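PDB 3Q6C: probable receptor YhhM from Klebsiella variicola At-22, which is of unknown function, a member of the DUF2500 family (YhhM-like clan) that may act as a receptor. Local coordinates for residues L1-V6 with M67-G72. Numbering follows the deposited sequence.
Sequences LLQKRV and MLSYKG
Leu2 and Lys4 pair with Tyr70 and Leu68 as two successive antiparallel hydrogen-bonded pairs, which join the start of strand 2-15 to the end of strand 65-71. The Tyr70 N to Leu2 O bond, 3.0 Å long, is nearly straight at 165°, and Leu68 N to Lys4 O, 2.9 Å, is similarly straight; the two return bonds, from Leu2 N and Lys4 N, are more bent. Between them Gln3 faces Ser69 as a non-hydrogen-bonded pair, with Gln3 CA 3.3 Å from Leu68 O in a CA-H...O contact.

The tight part is where the buried Val6 and Leu68 meet, Val6 CG2 lying 4.0 Å from Leu68 CB. Phe39 of strand 33-41 touches both side chains, and Phe50 of strand 48-52 touches Leu68 and Tyr70. Toward solvent the Leu68 face continues with Tyr70, whose ring, with chi1 at 67°, leans across toward the first strand, bringing CZ within 4.1 Å of Leu2 CB and its edge to Lys4 CB. Lys4 runs extended to CE and carries its amine off from strand 65-71.

The other face is looser and more polar. Selenomethionine 67 bends at chi2 and chi3, laying SE and CE beside Arg5 CG; the Arg5 guanidinium forms salt bridges with Glu42 and Asp81. Gln3 OE1 lies 3.4 Å from Ser69 OG, a weak hydrogen bond. At the exposed end, Lys71 bends to bring NZ 3.7 Å from Leu1 CB and 4.3 Å from Leu1 N, probably like charges. This is an antiparallel beta ladder between the first and fourth strands, adjacent in a five-stranded antiparallel sheet of order 3-2-1-4-5.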
ATOM      1  N   LEU A   1      10.040 -11.438  -4.260  1.00 34.13           N
ATOM      2  CA  LEU A   1       9.808 -10.432  -5.336  1.00 34.75           C
ATOM      3  C   LEU A   1       8.603 -10.769  -6.226  1.00 32.78           C
ATOM      4  O   LEU A   1       8.759 -10.996  -7.429  1.00 32.88           O
ATOM      5  CB  LEU A   1      11.071 -10.293  -6.193  1.00 37.12           C
ATOM      6  CG  LEU A   1      11.758 -11.568  -6.711  1.00 41.02           C
ATOM      7  CD1 LEU A   1      12.892 -11.176  -7.660  1.00 41.74           C
ATOM      8  CD2 LEU A   1      12.306 -12.406  -5.547  1.00 40.50           C
ATOM      9  N   LEU A   2       7.410 -10.775  -5.628  1.00 29.88           N
ATOM     10  CA  LEU A   2       6.164 -11.087  -6.329  1.00 27.66           C
ATOM     11  C   LEU A   2       5.323  -9.879  -6.746  1.00 26.64           C
ATOM     12  O   LEU A   2       5.622  -8.738  -6.401  1.00 26.01           O
ATOM     13  CB  LEU A   2       5.268 -11.967  -5.459  1.00 26.48           C
ATOM     14  CG  LEU A   2       5.747 -13.272  -4.836  1.00 28.25           C
ATOM     15  CD1 LEU A   2       6.482 -14.075  -5.878  1.00 28.06           C
ATOM     16  CD2 LEU A   2       6.632 -12.992  -3.641  1.00 28.42           C
ATOM     17  N   GLN A   3       4.254 -10.177  -7.486  1.00 26.58           N
ATOM     18  CA  GLN A   3       3.271  -9.210  -7.970  1.00 26.19           C
ATOM     19  C   GLN A   3       1.893  -9.839  -7.765  1.00 25.67           C
ATOM     20  O   GLN A   3       1.727 -11.042  -7.981  1.00 25.97           O
ATOM     21  CB  GLN A   3       3.438  -8.924  -9.461  1.00 27.06           C
ATOM     22  CG  GLN A   3       4.737  -8.262  -9.857  1.00 30.83           C
ATOM     23  CD  GLN A   3       4.577  -7.396 -11.099  1.00 32.66           C
ATOM     24  OE1 GLN A   3       4.132  -6.251 -11.018  1.00 34.04           O
ATOM     25  NE2 GLN A   3       4.926  -7.946 -12.257  1.00 35.53           N
ATOM     26  N   LYS A   4       0.919  -9.032  -7.346  1.00 24.17           N
ATOM     27  CA  LYS A   4      -0.449  -9.499  -7.122  1.00 21.73           C
ATOM     28  C   LYS A   4      -1.443  -8.361  -7.388  1.00 21.54           C
ATOM     29  O   LYS A   4      -1.175  -7.213  -7.044  1.00 23.23           O
ATOM     30  CB  LYS A   4      -0.614 -10.002  -5.682  1.00 20.39           C
ATOM     31  CG  LYS A   4      -1.936 -10.725  -5.410  1.00 19.71           C
ATOM     32  CD  LYS A   4      -2.057 -11.098  -3.939  1.00 20.30           C
ATOM     33  CE  LYS A   4      -3.363 -11.835  -3.599  1.00 18.44           C
ATOM     34  NZ  LYS A   4      -3.416 -13.253  -4.056  1.00 19.05           N
ATOM     35  N   ARG A   5      -2.580  -8.676  -8.006  1.00 20.35           N
ATOM     36  CA  ARG A   5      -3.587  -7.661  -8.287  1.00 20.60           C
ATOM     37  C   ARG A   5      -4.392  -7.409  -7.021  1.00 19.84           C
ATOM     38  O   ARG A   5      -4.992  -8.327  -6.468  1.00 21.13           O
ATOM     39  CB  ARG A   5      -4.533  -8.110  -9.406  1.00 21.19           C
ATOM     40  CG  ARG A   5      -3.826  -8.561 -10.675  1.00 27.89           C
ATOM     41  CD  ARG A   5      -4.752  -8.535 -11.887  1.00 29.91           C
ATOM     42  NE  ARG A   5      -5.015  -7.161 -12.314  1.00 34.64           N
ATOM     43  CZ  ARG A   5      -6.062  -6.439 -11.930  1.00 35.10           C
ATOM     44  NH1 ARG A   5      -6.963  -6.962 -11.110  1.00 32.92           N
ATOM     45  NH2 ARG A   5      -6.197  -5.186 -12.351  1.00 35.33           N
ATOM     46  N   VAL A   6      -4.410  -6.170  -6.554  1.00 18.22           N
ATOM     47  CA  VAL A   6      -5.157  -5.863  -5.342  1.00 17.47           C
ATOM     48  C   VAL A   6      -5.820  -4.512  -5.462  1.00 17.79           C
ATOM     49  O   VAL A   6      -5.659  -3.805  -6.463  1.00 15.48           O
ATOM     50  CB  VAL A   6      -4.242  -5.798  -4.100  1.00 15.92           C
ATOM     51  CG1 VAL A   6      -3.386  -7.053  -3.995  1.00 14.16           C
ATOM     52  CG2 VAL A   6      -3.383  -4.553  -4.176  1.00 16.92           C
HETATM   53  N   MSE A  67      -1.615  -3.407  -9.711  1.00 27.01           N
HETATM   54  CA  MSE A  67      -0.550  -4.360  -9.439  1.00 27.76           C
HETATM   55  C   MSE A  67       0.340  -3.926  -8.282  1.00 26.87           C
HETATM   56  O   MSE A  67       0.925  -2.839  -8.308  1.00 27.38           O
HETATM   57  CB  MSE A  67       0.303  -4.538 -10.698  1.00 30.23           C
HETATM   58  CG  MSE A  67       1.022  -5.872 -10.796  1.00 35.69           C
HETATM   59 SE   MSE A  67      -0.205  -7.371 -10.951  1.00 46.36          SE
HETATM   60  CE  MSE A  67      -1.055  -6.887 -12.625  1.00 40.68           C
ATOM     61  N   LEU A  68       0.442  -4.786  -7.273  1.00 24.22           N
ATOM     62  CA  LEU A  68       1.274  -4.518  -6.104  1.00 22.30           C
ATOM     63  C   LEU A  68       2.545  -5.355  -6.170  1.00 22.06           C
ATOM     64  O   LEU A  68       2.476  -6.580  -6.217  1.00 24.02           O
ATOM     65  CB  LEU A  68       0.528  -4.871  -4.818  1.00 19.32           C
ATOM     66  CG  LEU A  68       1.389  -4.854  -3.553  1.00 20.25           C
ATOM     67  CD1 LEU A  68       1.635  -3.421  -3.105  1.00 18.81           C
ATOM     68  CD2 LEU A  68       0.699  -5.622  -2.462  1.00 19.77           C
ATOM     69  N   SER A  69       3.699  -4.700  -6.177  1.00 22.47           N
ATOM     70  CA  SER A  69       4.973  -5.409  -6.211  1.00 22.48           C
ATOM     71  C   SER A  69       5.477  -5.421  -4.790  1.00 22.21           C
ATOM     72  O   SER A  69       5.471  -4.387  -4.123  1.00 20.92           O
ATOM     73  CB  SER A  69       5.986  -4.686  -7.100  1.00 23.25           C
ATOM     74  OG  SER A  69       5.537  -4.607  -8.442  1.00 27.95           O
ATOM     75  N   TYR A  70       5.911  -6.583  -4.317  1.00 22.13           N
ATOM     76  CA  TYR A  70       6.402  -6.668  -2.947  1.00 21.58           C
ATOM     77  C   TYR A  70       7.322  -7.845  -2.650  1.00 21.86           C
ATOM     78  O   TYR A  70       7.226  -8.901  -3.268  1.00 20.32           O
ATOM     79  CB  TYR A  70       5.225  -6.738  -1.977  1.00 20.39           C
ATOM     80  CG  TYR A  70       4.433  -8.021  -2.106  1.00 19.63           C
ATOM     81  CD1 TYR A  70       3.488  -8.190  -3.127  1.00 20.06           C
ATOM     82  CD2 TYR A  70       4.659  -9.082  -1.230  1.00 18.93           C
ATOM     83  CE1 TYR A  70       2.788  -9.392  -3.269  1.00 18.04           C
ATOM     84  CE2 TYR A  70       3.974 -10.280  -1.362  1.00 19.50           C
ATOM     85  CZ  TYR A  70       3.039 -10.433  -2.381  1.00 19.37           C
ATOM     86  OH  TYR A  70       2.380 -11.636  -2.502  1.00 19.01           O
ATOM     87  N   LYS A  71       8.205  -7.636  -1.682  1.00 22.64           N
ATOM     88  CA  LYS A  71       9.122  -8.662  -1.221  1.00 24.64           C
ATOM     89  C   LYS A  71       8.862  -8.761   0.281  1.00 25.15           C
ATOM     90  O   LYS A  71       9.266  -7.891   1.049  1.00 25.39           O
ATOM     91  CB  LYS A  71      10.572  -8.265  -1.494  1.00 25.47           C
ATOM     92  CG  LYS A  71      11.582  -9.319  -1.041  1.00 29.71           C
ATOM     93  CD  LYS A  71      13.031  -8.940  -1.372  1.00 33.13           C
ATOM     94  CE  LYS A  71      13.310  -8.954  -2.882  1.00 35.38           C
ATOM     95  NZ  LYS A  71      12.480  -7.977  -3.649  1.00 34.15           N
ATOM     96  N   GLY A  72       8.161  -9.816   0.690  1.00 26.35           N
ATOM     97  CA  GLY A  72       7.829  -9.993   2.094  1.00 25.43           C
ATOM     98  C   GLY A  72       6.957  -8.836   2.533  1.00 26.31           C
ATOM     99  O   GLY A  72       5.992  -8.483   1.852  1.00 28.62           O
TER